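Long-range contacts in galactose-binding-like protein (Bacteroides thetaiotaomicron, PDB 7M1B), which is a SusE-like protein that probably binds glycans for its gut bacterium and belongs to a family with a potential degradative capacity: residues W292-R297 with K312-E317; R135-F140 with R183-N188; A224-E229 with W241-G246; E202-L207 with W375-P380. All coordinates share one frame; numbering follows the deposited sequence.

Interactions 1, 3 and 4 all reach one curled antiparallel sheet of the galactose-binding-like domain, whereas interaction 2 belongs to a separate four-stranded sheet nearer the N-terminal end of the model. Interaction 4 closes the longest loop of the chain considered here, and interactions 1 and 3 are nested within it. Its nearest atoms come within about 5 Å of interaction 1 and about 6 Å of interaction 3. Phe-271 touches both contacts of the first pair: Trp-292, Val-294 and Cys-316 of interaction 1 and Phe-376 of interaction 4. Interaction 2 stands apart, its centre about 54 Å from that of interaction 3, where an ethanediol, probably from the crystallisation liquor, is bound.

Interaction 1. Residues W292-R297 with K312-E317; sequences WEVWGR and KLADCE
Cys-316 packs over one face of the Trp-292 indole, its CB 3.6 Å from the centroid of the five-membered ring in a CH-pi contact. Cys-316 SG comes in more obliquely, 3.6 Å from Trp-292 NE1, as a sulfur-aromatic contact. A chi1 of 69° sets Trp-292 CG between its own N and carbonyl carbon and brings the ring across to the neighbouring strand. Val-294 continues this face against Ala-314 CB, and Phe-271 of strand 256-274 lies against Trp-292, Val-294 and Cys-316. The two antiparallel strands, part of the sheet of the galactose-binding-like domain, carry a classic beta bulge here, Leu-313 and Ala-314 both facing Val-294. Val-294 O takes two bonds, from Leu-313 N at 2.7 Å and from Ala-314 N at 3.2 Å. Beside the bulge, Leu-313 CD1 presses to 3.6 Å from Gly-296 N, where a CB on Gly-296 would collide with it. On the other face Trp-295 spreads its six-membered ring over Lys-312 CB. Trp-295 NE1 donates in its ring plane to Glu-293 OE1 (2.8 Å), which fixes the indole's rotation. Lys-312 bends at chi3 (99°), and its NZ meets the syn side of Asp-315 OD1 at 2.9 Å. The salt bridge from Glu-293 OE2 to Lys-312 NZ is long, 3.9 Å, and a water bridges the same two atoms.

Interaction 2. Residues R135-F140 with R183-N188; sequences RNYLIF and RDLYDN
Arg-183 lies across Ile-139, and its side chain meets that residue at several points on the way to the tip. CB leaves the backbone on the same face as the isoleucine side chain. Arg-183 CG, tucked over the backbone (chi1 69°), rests 3.7 Å from Ile-139 CB. From CG to NE the chain runs extended. NE forms a salt bridge with Asp-141, outside both segments, which anchors the head group. The guanidinium turns one face to the isoleucine: Ile-139 CG2 sits over its rim, 3.8 Å from Arg-183 CZ and 3.7 Å from Arg-183 NH2. A methyl thus covers the flat side of the charged group, while Asp-141 takes up its NE. Behind them the backbones form an antiparallel hydrogen-bonded pair, Ile-139 N to Arg-183 O and Arg-183 N to Ile-139 O, both 2.9 Å. Further along, Leu-185 reaches over to Tyr-137, where Leu-185 CD1 comes obliquely to within 3.4 Å of Tyr-137 CD2. Asp-184 braces that loop. Its OD1 accepts from Tyr-186 N and Asn-188 N on opposite faces of the carboxylate plane, and its OD2 uses a syn lone pair for Asn-188 ND2, 2.7 Å away. The bond from Tyr-186 N makes an Asx turn, set within a type I turn from Asp-184 to Asp-187, in the connection of the antiparallel hairpin formed by strands 176-183 and 193-197.

Interaction 3. Residues A224-E229 with W241-G246; sequences AGHTLE and WNYAHG. With EDO (1,2-ethanediol), chain B.
His-226 points an edge of its imidazole at the face of the Tyr-243 ring, an edge-to-face pair with planes 57° apart and centroids 4.6 Å apart. The touching atom is His-226 CD2, set toward the rim of the phenol and 3.4 Å from Tyr-243 CE1. Tyr-243 CG occupies the position between its backbone N and carbonyl carbon (chi1 45°), which sends the ring across to the 224-229 loop. At its far end the hydroxyl donates to Ala-224 O over 2.6 Å, in the carbonyl plane and on a lone pair. A phenylalanine here would probably leave Ala-224 O without its donor and that end of the loop less firmly tied. Tyr-243 N lies over the centre of the His-226 ring, buried and without a partner. Asn-242 stands nearly upright to the imidazole, the planes 79° apart, with its OD1 3.4 Å from His-226 CE1; its ND2 is bonded to Ser-230 O and its OD1 to Asn-233 ND2. His-226 ND1 is bonded to Ser-230 OG, and a water in the imidazole plane lies 3.1 Å from His-226 NE2 and donates to Trp-241 O. Ala-224 CB lies over the face of His-245, whose ND1 donates to Gly-246 O at 2.7 Å. His-245 NE2 makes a weak bond to O2 of the ethanediol, which Arg-276 also binds. Strand 244-245 pairs with strand 370-380 through Ala-244 and Met-371, while Leu-228 packs on Phe-258 and Phe-260 of strand 256-274.

Interaction 4. Residues E202-L207 with W375-P380; sequences EEKLDL and WFYGTP
Lys-204 and Trp-375 meet where the short strand 203-204 joins strand 370-380 antiparallel, pinning the chain that follows strand 193-197 onto the sheet of the galactose-binding-like domain. Backbone bonds set the register: Glu-203 and Gly-378 form a hydrogen-bonded pair, and Leu-205 N donates to Phe-376 O at 2.9 Å. The charged contact is a cation-pi interaction. Lys-204 NZ stands 3.2 Å from the centroid of the Trp-375 six-membered ring, only 7° off its normal. The lysine gets there fully extended, its CG anti to N (chi1 -176°), with CB passing Tyr-377 CE2 on the way. Two CH-pi contacts fall on the same indole face: Lys-204 CE over the six-membered ring and Leu-207 CD1 over the five-membered one, 3.8 Å from its centroid. Trp-375 NE1 is bonded to Gln-373, and Trp-274 and His-236 meet the indole edge-to-face. Losing this indole to a serine would probably leave the Lys-204 ammonium without its pi partner and open a gap beneath Leu-207. Among the apolar contacts, Leu-205 sets CD1 against Phe-376 CB and slides CD2 past Pro-380 CG at 4.0 Å. The Glu-203 carboxylate comes up against Pro-380, its OE1 3.3 Å from Pro-380 CG. That of Glu-202 is held by Ser-269 and Arg-270. One water links the segments, donating to Leu-205 O at 2.8 Å and accepting from Phe-376 N at 2.9 Å.

Interaction 1. Residues W292-R297 with K312-E317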
# COMPACT_ATOMS: atom_id res chain seq x y z
N TRP A 292 4.27 -5.99 8.41
CA TRP A 292 2.97 -5.43 8.74
C TRP A 292 2.09 -5.44 7.48
O TRP A 292 2.55 -5.68 6.35
CB TRP A 292 3.17 -3.98 9.26
CG TRP A 292 3.63 -2.95 8.23
CD1 TRP A 292 2.87 -2.04 7.54
CD2 TRP A 292 5.02 -2.66 7.92
NE1 TRP A 292 3.70 -1.29 6.73
CE2 TRP A 292 5.03 -1.60 6.96
CE3 TRP A 292 6.25 -3.22 8.30
CZ2 TRP A 292 6.21 -1.08 6.42
CZ3 TRP A 292 7.42 -2.72 7.75
CH2 TRP A 292 7.41 -1.63 6.84
N GLU A 293 0.83 -5.11 7.68
CA GLU A 293 -0.11 -4.84 6.64
C GLU A 293 -0.59 -3.40 6.73
O GLU A 293 -0.74 -2.88 7.82
CB GLU A 293 -1.31 -5.76 6.69
CG GLU A 293 -0.87 -7.24 6.67
CD GLU A 293 -1.98 -8.21 7.01
OE1 GLU A 293 -3.04 -7.76 7.60
OE2 GLU A 293 -1.73 -9.43 6.82
N VAL A 294 -0.88 -2.83 5.56
CA VAL A 294 -1.54 -1.52 5.53
C VAL A 294 -2.98 -1.72 5.09
O VAL A 294 -3.20 -2.43 4.09
CB VAL A 294 -0.83 -0.57 4.54
CG1 VAL A 294 -1.54 0.79 4.62
CG2 VAL A 294 0.65 -0.40 4.96
N TRP A 295 -3.94 -1.22 5.88
CA TRP A 295 -5.36 -1.33 5.59
C TRP A 295 -5.93 0.06 5.41
O TRP A 295 -5.37 1.06 5.91
CB TRP A 295 -6.04 -2.01 6.80
CG TRP A 295 -5.73 -3.49 6.91
CD1 TRP A 295 -4.52 -4.09 7.22
CD2 TRP A 295 -6.65 -4.58 6.64
NE1 TRP A 295 -4.65 -5.45 7.21
CE2 TRP A 295 -5.95 -5.78 6.91
CE3 TRP A 295 -8.03 -4.66 6.38
CZ2 TRP A 295 -6.54 -7.05 6.73
CZ3 TRP A 295 -8.62 -5.90 6.21
CH2 TRP A 295 -7.89 -7.09 6.42
N GLY A 296 -7.06 0.13 4.73
CA GLY A 296 -7.63 1.48 4.57
C GLY A 296 -9.15 1.47 4.40
O GLY A 296 -9.74 0.43 4.06
N ARG A 297 -9.79 2.65 4.46
CA ARG A 297 -11.17 2.84 4.05
C ARG A 297 -11.40 4.29 3.67
O ARG A 297 -10.68 5.21 4.13
CB ARG A 297 -12.08 2.41 5.21
CG ARG A 297 -11.95 3.21 6.50
CD ARG A 297 -12.72 2.58 7.67
NE ARG A 297 -14.16 2.55 7.42
CZ ARG A 297 -14.99 1.75 8.08
NH1 ARG A 297 -14.54 0.96 9.05
NH2 ARG A 297 -16.29 1.82 7.79
N LYS A 312 -7.78 -4.43 3.04
CA LYS A 312 -6.34 -4.56 3.03
C LYS A 312 -5.74 -3.98 1.74
O LYS A 312 -6.22 -4.23 0.61
CB LYS A 312 -5.91 -6.01 3.22
CG LYS A 312 -4.44 -6.15 3.56
CD LYS A 312 -4.04 -7.58 3.88
CE LYS A 312 -3.41 -8.26 2.71
NZ LYS A 312 -2.93 -9.62 3.10
N LEU A 313 -4.67 -3.17 1.95
CA LEU A 313 -4.04 -2.48 0.82
C LEU A 313 -2.63 -2.95 0.47
O LEU A 313 -2.20 -2.68 -0.66
CB LEU A 313 -3.93 -0.98 1.14
CG LEU A 313 -5.19 -0.31 1.68
CD1 LEU A 313 -4.91 1.17 2.02
CD2 LEU A 313 -6.42 -0.39 0.74
N ALA A 314 -1.87 -3.54 1.41
CA ALA A 314 -0.47 -3.91 1.15
C ALA A 314 -0.01 -4.84 2.25
O ALA A 314 -0.49 -4.77 3.39
CB ALA A 314 0.43 -2.68 1.17
N ASP A 315 0.86 -5.79 1.84
CA ASP A 315 1.66 -6.58 2.77
C ASP A 315 3.06 -6.04 2.63
O ASP A 315 3.57 -5.81 1.49
CB ASP A 315 1.67 -8.05 2.34
CG ASP A 315 0.31 -8.71 2.46
OD1 ASP A 315 -0.24 -8.77 3.58
OD2 ASP A 315 -0.13 -9.23 1.45
N CYS A 316 3.71 -5.88 3.79
CA CYS A 316 4.97 -5.17 3.77
C CYS A 316 5.99 -5.88 4.65
O CYS A 316 5.64 -6.25 5.79
CB CYS A 316 4.81 -3.76 4.33
SG CYS A 316 3.59 -2.73 3.47
N GLU A 317 7.23 -5.91 4.20
CA GLU A 317 8.35 -6.39 5.03
C GLU A 317 9.55 -5.46 4.91
O GLU A 317 10.10 -5.26 3.82
CB GLU A 317 8.70 -7.85 4.65
CG GLU A 317 9.91 -8.33 5.48
CD GLU A 317 10.25 -9.80 5.40
OE1 GLU A 317 9.60 -10.46 4.60
OE2 GLU A 317 11.15 -10.27 6.11
O HOH W 1 0.60 -10.19 5.77
O HOH W 2 -3.86 -10.75 5.50

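Interaction 2. Residues R135-F140 with R183-N188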
# COMPACT_ATOMS: atom_id res chain seq x y z
N ARG A 135 -15.43 -19.57 -13.79
CA ARG A 135 -14.01 -19.93 -13.71
C ARG A 135 -13.59 -20.60 -15.03
O ARG A 135 -13.10 -21.85 -15.11
CB ARG A 135 -13.74 -20.77 -12.45
CG ARG A 135 -14.25 -20.18 -11.14
CD ARG A 135 -13.02 -19.41 -10.53
NE ARG A 135 -11.79 -20.05 -10.96
CZ ARG A 135 -10.64 -20.11 -10.28
NH1 ARG A 135 -10.54 -19.60 -9.05
NH2 ARG A 135 -9.58 -20.64 -10.85
N ASN A 136 -13.98 -19.90 -16.11
CA ASN A 136 -13.59 -20.40 -17.41
C ASN A 136 -12.26 -19.76 -17.73
O ASN A 136 -11.83 -18.77 -17.13
CB ASN A 136 -14.62 -20.07 -18.50
CG ASN A 136 -15.90 -20.86 -18.25
OD1 ASN A 136 -16.86 -20.32 -17.70
ND2 ASN A 136 -15.83 -22.15 -18.56
N TYR A 137 -11.62 -20.34 -18.73
CA TYR A 137 -10.28 -19.95 -19.13
C TYR A 137 -10.36 -18.95 -20.27
O TYR A 137 -10.84 -19.23 -21.34
CB TYR A 137 -9.40 -21.16 -19.43
CG TYR A 137 -7.95 -20.93 -19.75
CD1 TYR A 137 -7.00 -20.88 -18.74
CD2 TYR A 137 -7.50 -20.78 -21.06
CE1 TYR A 137 -5.65 -20.67 -19.00
CE2 TYR A 137 -6.16 -20.59 -21.34
CZ TYR A 137 -5.22 -20.57 -20.32
OH TYR A 137 -3.90 -20.33 -20.61
N LEU A 138 -9.97 -17.70 -19.98
CA LEU A 138 -10.15 -16.57 -20.88
C LEU A 138 -8.74 -16.05 -21.20
O LEU A 138 -7.84 -16.39 -20.42
CB LEU A 138 -11.04 -15.52 -20.18
CG LEU A 138 -12.48 -15.97 -19.86
CD1 LEU A 138 -13.18 -14.89 -19.02
CD2 LEU A 138 -13.29 -16.24 -21.15
N ILE A 139 -8.58 -15.44 -22.39
CA ILE A 139 -7.33 -14.83 -22.88
C ILE A 139 -7.64 -13.39 -23.26
O ILE A 139 -8.50 -13.13 -24.12
CB ILE A 139 -6.83 -15.66 -24.10
CG1 ILE A 139 -7.06 -17.16 -23.89
CG2 ILE A 139 -5.34 -15.36 -24.41
CD1 ILE A 139 -6.14 -17.79 -22.86
N PHE A 140 -6.97 -12.47 -22.58
CA PHE A 140 -7.23 -11.07 -22.87
C PHE A 140 -6.08 -10.52 -23.69
O PHE A 140 -4.94 -10.63 -23.26
CB PHE A 140 -7.36 -10.32 -21.55
CG PHE A 140 -8.59 -10.65 -20.73
CD1 PHE A 140 -8.68 -11.84 -20.00
CD2 PHE A 140 -9.67 -9.77 -20.67
CE1 PHE A 140 -9.80 -12.11 -19.22
CE2 PHE A 140 -10.77 -10.02 -19.87
CZ PHE A 140 -10.84 -11.18 -19.14
N ARG A 183 -10.76 -13.92 -25.81
CA ARG A 183 -10.88 -15.16 -26.59
C ARG A 183 -10.77 -16.39 -25.67
O ARG A 183 -10.32 -16.26 -24.53
CB ARG A 183 -9.93 -15.24 -27.80
CG ARG A 183 -8.42 -15.39 -27.46
CD ARG A 183 -7.58 -15.11 -28.70
NE ARG A 183 -6.16 -15.02 -28.34
CZ ARG A 183 -5.36 -16.07 -28.14
NH1 ARG A 183 -5.85 -17.30 -28.24
NH2 ARG A 183 -4.08 -15.88 -27.82
N ASP A 184 -11.24 -17.56 -26.14
CA ASP A 184 -11.22 -18.78 -25.33
C ASP A 184 -10.38 -19.82 -26.08
O ASP A 184 -9.91 -19.50 -27.19
CB ASP A 184 -12.63 -19.23 -24.90
CG ASP A 184 -13.54 -19.65 -26.08
OD1 ASP A 184 -13.05 -19.88 -27.22
OD2 ASP A 184 -14.79 -19.77 -25.89
N LEU A 185 -10.21 -21.02 -25.46
CA LEU A 185 -9.36 -22.06 -26.02
C LEU A 185 -10.15 -22.88 -27.05
O LEU A 185 -9.65 -23.88 -27.56
CB LEU A 185 -8.89 -22.97 -24.87
CG LEU A 185 -7.57 -22.57 -24.20
CD1 LEU A 185 -7.24 -23.53 -23.06
CD2 LEU A 185 -6.43 -22.55 -25.23
N TYR A 186 -11.37 -22.42 -27.37
CA TYR A 186 -12.23 -23.00 -28.38
C TYR A 186 -12.26 -22.16 -29.65
O TYR A 186 -13.04 -22.46 -30.53
CB TYR A 186 -13.65 -23.02 -27.82
CG TYR A 186 -13.76 -23.96 -26.65
CD1 TYR A 186 -13.67 -25.32 -26.79
CD2 TYR A 186 -13.86 -23.48 -25.36
CE1 TYR A 186 -13.77 -26.20 -25.72
CE2 TYR A 186 -13.94 -24.33 -24.27
CZ TYR A 186 -13.91 -25.71 -24.46
OH TYR A 186 -13.98 -26.56 -23.38
N ASP A 187 -11.45 -21.10 -29.75
CA ASP A 187 -11.35 -20.30 -30.98
C ASP A 187 -12.47 -19.27 -31.11
O ASP A 187 -12.62 -18.67 -32.17
CB ASP A 187 -11.14 -21.17 -32.23
CG ASP A 187 -9.88 -22.01 -32.18
OD1 ASP A 187 -8.79 -21.43 -32.32
OD2 ASP A 187 -10.00 -23.24 -31.98
N ASN A 188 -13.24 -19.02 -30.04
CA ASN A 188 -14.22 -17.92 -30.06
C ASN A 188 -13.46 -16.62 -29.74
O ASN A 188 -12.43 -16.73 -29.09
CB ASN A 188 -15.35 -18.19 -29.04
CG ASN A 188 -16.08 -19.48 -29.25
OD1 ASN A 188 -16.54 -19.73 -30.35
ND2 ASN A 188 -16.16 -20.30 -28.21

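Interaction 3. Residues A224-E229 with W241-G246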
# COMPACT_ATOMS: atom_id res chain seq x y z
N ALA A 224 6.97 9.57 25.10
CA ALA A 224 8.29 10.18 25.01
C ALA A 224 8.19 11.55 24.32
O ALA A 224 9.06 11.95 23.54
CB ALA A 224 9.31 9.27 24.32
N GLY A 225 7.05 12.23 24.53
CA GLY A 225 6.95 13.62 24.14
C GLY A 225 6.51 13.86 22.72
O GLY A 225 6.37 15.00 22.33
N HIS A 226 6.09 12.79 22.00
CA HIS A 226 5.67 13.01 20.62
C HIS A 226 4.27 12.43 20.42
O HIS A 226 3.59 12.10 21.40
CB HIS A 226 6.69 12.45 19.58
CG HIS A 226 7.87 13.31 19.28
ND1 HIS A 226 7.88 14.15 18.14
CD2 HIS A 226 9.08 13.41 19.85
CE1 HIS A 226 9.05 14.75 18.07
NE2 HIS A 226 9.82 14.29 19.12
N THR A 227 3.75 12.52 19.21
CA THR A 227 2.47 11.93 18.87
C THR A 227 2.56 11.20 17.55
O THR A 227 3.52 11.32 16.79
CB THR A 227 1.28 12.91 18.84
OG1 THR A 227 1.38 13.64 17.60
CG2 THR A 227 1.24 13.80 20.06
N LEU A 228 1.51 10.42 17.20
CA LEU A 228 1.52 9.79 15.89
C LEU A 228 1.74 10.78 14.76
O LEU A 228 2.32 10.43 13.74
CB LEU A 228 0.20 8.98 15.72
CG LEU A 228 0.17 8.05 14.50
CD1 LEU A 228 1.24 7.00 14.54
CD2 LEU A 228 -1.21 7.44 14.38
N GLU A 229 1.25 12.04 14.94
CA GLU A 229 1.36 13.01 13.85
C GLU A 229 2.82 13.41 13.59
O GLU A 229 3.12 13.90 12.49
CB GLU A 229 0.54 14.27 14.20
CG GLU A 229 0.20 15.09 12.99
CD GLU A 229 -0.34 16.45 13.40
OE1 GLU A 229 -1.09 16.53 14.46
OE2 GLU A 229 -0.12 17.37 12.57
N TRP A 241 16.22 13.20 15.45
CA TRP A 241 15.68 12.73 16.75
C TRP A 241 14.14 12.60 16.69
O TRP A 241 13.46 12.42 17.73
CB TRP A 241 16.13 13.67 17.92
CG TRP A 241 17.17 12.97 18.76
CD1 TRP A 241 17.00 12.50 20.05
CD2 TRP A 241 18.52 12.62 18.39
NE1 TRP A 241 18.15 11.90 20.46
CE2 TRP A 241 19.08 11.92 19.47
CE3 TRP A 241 19.27 12.76 17.21
CZ2 TRP A 241 20.39 11.46 19.47
CZ3 TRP A 241 20.56 12.25 17.17
CH2 TRP A 241 21.10 11.60 18.29
N ASN A 242 13.54 12.69 15.49
CA ASN A 242 12.07 12.64 15.44
C ASN A 242 11.54 11.20 15.52
O ASN A 242 12.22 10.24 15.14
CB ASN A 242 11.67 13.11 14.04
CG ASN A 242 10.17 13.35 13.93
OD1 ASN A 242 9.59 14.01 14.77
ND2 ASN A 242 9.48 12.64 13.04
N TYR A 243 10.35 11.06 16.14
CA TYR A 243 9.75 9.73 16.11
C TYR A 243 8.31 9.88 16.60
O TYR A 243 7.92 10.90 17.11
CB TYR A 243 10.43 8.82 17.18
CG TYR A 243 10.61 9.45 18.55
CD1 TYR A 243 9.55 9.54 19.49
CD2 TYR A 243 11.87 9.90 18.95
CE1 TYR A 243 9.73 10.15 20.74
CE2 TYR A 243 12.05 10.52 20.17
CZ TYR A 243 11.01 10.57 21.10
OH TYR A 243 11.26 11.20 22.27
N ALA A 244 7.51 8.84 16.31
CA ALA A 244 6.31 8.55 17.12
C ALA A 244 6.64 7.26 17.88
O ALA A 244 7.15 6.27 17.30
CB ALA A 244 5.07 8.33 16.25
N HIS A 245 6.32 7.21 19.17
CA HIS A 245 6.85 6.17 20.06
C HIS A 245 5.71 5.59 20.87
O HIS A 245 4.90 6.34 21.42
CB HIS A 245 7.83 6.85 21.06
CG HIS A 245 8.75 5.91 21.77
ND1 HIS A 245 8.30 4.90 22.64
CD2 HIS A 245 10.09 5.85 21.80
CE1 HIS A 245 9.38 4.26 23.11
NE2 HIS A 245 10.48 4.88 22.67
N GLY A 246 5.59 4.22 20.74
CA GLY A 246 4.58 3.55 21.57
C GLY A 246 5.04 3.17 22.98
O GLY A 246 5.97 3.74 23.52
C1 EDO B . 13.64 8.65 23.48
O1 EDO B . 14.97 8.43 23.04
C2 EDO B . 12.74 7.59 22.97
O2 EDO B . 13.28 6.23 22.88
O HOH W 3 12.85 14.27 19.74

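Interaction 4. Residues E202-L207 with W375-P380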
# COMPACT_ATOMS: atom_id res chain seq x y z
N GLU A 202 1.51 9.92 -9.72
CA GLU A 202 1.38 10.03 -8.27
C GLU A 202 1.97 11.42 -7.88
O GLU A 202 2.83 11.97 -8.60
CB GLU A 202 2.25 8.97 -7.60
CG GLU A 202 3.75 9.18 -7.82
CD GLU A 202 4.65 8.08 -7.27
OE1 GLU A 202 4.13 7.01 -6.88
OE2 GLU A 202 5.88 8.26 -7.33
N GLU A 203 1.51 11.91 -6.74
CA GLU A 203 2.14 13.05 -6.09
C GLU A 203 2.39 12.63 -4.65
O GLU A 203 1.68 11.78 -4.15
CB GLU A 203 1.24 14.29 -6.17
CG GLU A 203 -0.06 14.22 -5.37
CD GLU A 203 -1.09 15.32 -5.61
OE1 GLU A 203 -1.49 15.97 -4.60
OE2 GLU A 203 -1.56 15.47 -6.78
N LYS A 204 3.24 13.41 -3.94
CA LYS A 204 3.35 13.21 -2.50
C LYS A 204 2.09 13.82 -1.89
O LYS A 204 1.84 15.05 -2.04
CB LYS A 204 4.60 13.97 -2.01
CG LYS A 204 4.87 13.74 -0.52
CD LYS A 204 6.16 14.57 -0.20
CE LYS A 204 6.42 14.74 1.26
NZ LYS A 204 7.77 15.36 1.34
N LEU A 205 1.29 13.03 -1.13
CA LEU A 205 0.08 13.59 -0.56
C LEU A 205 0.47 14.62 0.51
O LEU A 205 1.45 14.44 1.26
CB LEU A 205 -0.78 12.47 0.01
CG LEU A 205 -1.21 11.43 -1.02
CD1 LEU A 205 -2.06 10.39 -0.33
CD2 LEU A 205 -1.96 12.11 -2.18
N ASP A 206 -0.36 15.65 0.65
CA ASP A 206 -0.08 16.79 1.54
C ASP A 206 0.01 16.32 3.00
O ASP A 206 -0.99 16.00 3.64
CB ASP A 206 -1.26 17.74 1.38
CG ASP A 206 -1.14 19.05 2.20
OD1 ASP A 206 -0.25 19.12 3.08
OD2 ASP A 206 -2.04 19.93 2.05
N LEU A 207 1.24 16.32 3.53
CA LEU A 207 1.51 15.82 4.86
C LEU A 207 0.78 16.61 5.95
O LEU A 207 0.54 16.09 7.06
CB LEU A 207 3.02 15.78 5.11
CG LEU A 207 3.74 14.67 4.34
CD1 LEU A 207 5.26 14.88 4.33
CD2 LEU A 207 3.40 13.25 4.90
N TRP A 375 5.81 8.76 4.31
CA TRP A 375 5.30 9.60 3.24
C TRP A 375 4.48 8.76 2.27
O TRP A 375 4.97 7.75 1.81
CB TRP A 375 6.47 10.24 2.48
CG TRP A 375 7.21 11.32 3.23
CD1 TRP A 375 6.96 11.72 4.52
CD2 TRP A 375 8.37 12.02 2.75
NE1 TRP A 375 7.88 12.69 4.85
CE2 TRP A 375 8.76 12.88 3.78
CE3 TRP A 375 9.07 12.07 1.50
CZ2 TRP A 375 9.86 13.75 3.65
CZ3 TRP A 375 10.14 12.94 1.41
CH2 TRP A 375 10.55 13.78 2.45
N PHE A 376 3.28 9.25 1.90
CA PHE A 376 2.36 8.49 1.03
C PHE A 376 2.31 9.18 -0.34
O PHE A 376 2.31 10.41 -0.39
CB PHE A 376 0.97 8.42 1.64
CG PHE A 376 0.83 7.31 2.65
CD1 PHE A 376 1.66 7.19 3.73
CD2 PHE A 376 -0.09 6.27 2.38
CE1 PHE A 376 1.49 6.10 4.59
CE2 PHE A 376 -0.25 5.21 3.25
CZ PHE A 376 0.65 5.06 4.27
N TYR A 377 2.15 8.38 -1.38
CA TYR A 377 2.10 8.88 -2.73
C TYR A 377 0.84 8.38 -3.39
O TYR A 377 0.45 7.25 -3.12
CB TYR A 377 3.31 8.47 -3.58
CG TYR A 377 4.61 9.07 -3.07
CD1 TYR A 377 5.29 8.47 -2.00
CD2 TYR A 377 5.11 10.25 -3.60
CE1 TYR A 377 6.45 9.02 -1.48
CE2 TYR A 377 6.28 10.81 -3.10
CZ TYR A 377 6.95 10.19 -2.05
OH TYR A 377 8.12 10.73 -1.56
N GLY A 378 0.24 9.18 -4.28
CA GLY A 378 -0.91 8.66 -5.02
C GLY A 378 -1.58 9.84 -5.75
O GLY A 378 -1.00 10.92 -5.94
N THR A 379 -2.86 9.66 -6.03
CA THR A 379 -3.63 10.64 -6.78
C THR A 379 -4.85 11.02 -5.94
O THR A 379 -5.74 10.19 -5.77
CB THR A 379 -4.09 10.06 -8.15
OG1 THR A 379 -2.97 9.52 -8.89
CG2 THR A 379 -4.85 11.14 -8.91
N PRO A 380 -4.92 12.28 -5.46
CA PRO A 380 -6.10 12.74 -4.75
C PRO A 380 -7.35 12.64 -5.60
O PRO A 380 -7.33 12.76 -6.85
CB PRO A 380 -5.83 14.24 -4.47
CG PRO A 380 -4.31 14.30 -4.53
CD PRO A 380 -3.90 13.32 -5.63
O HOH W 4 2.55 12.01 2.05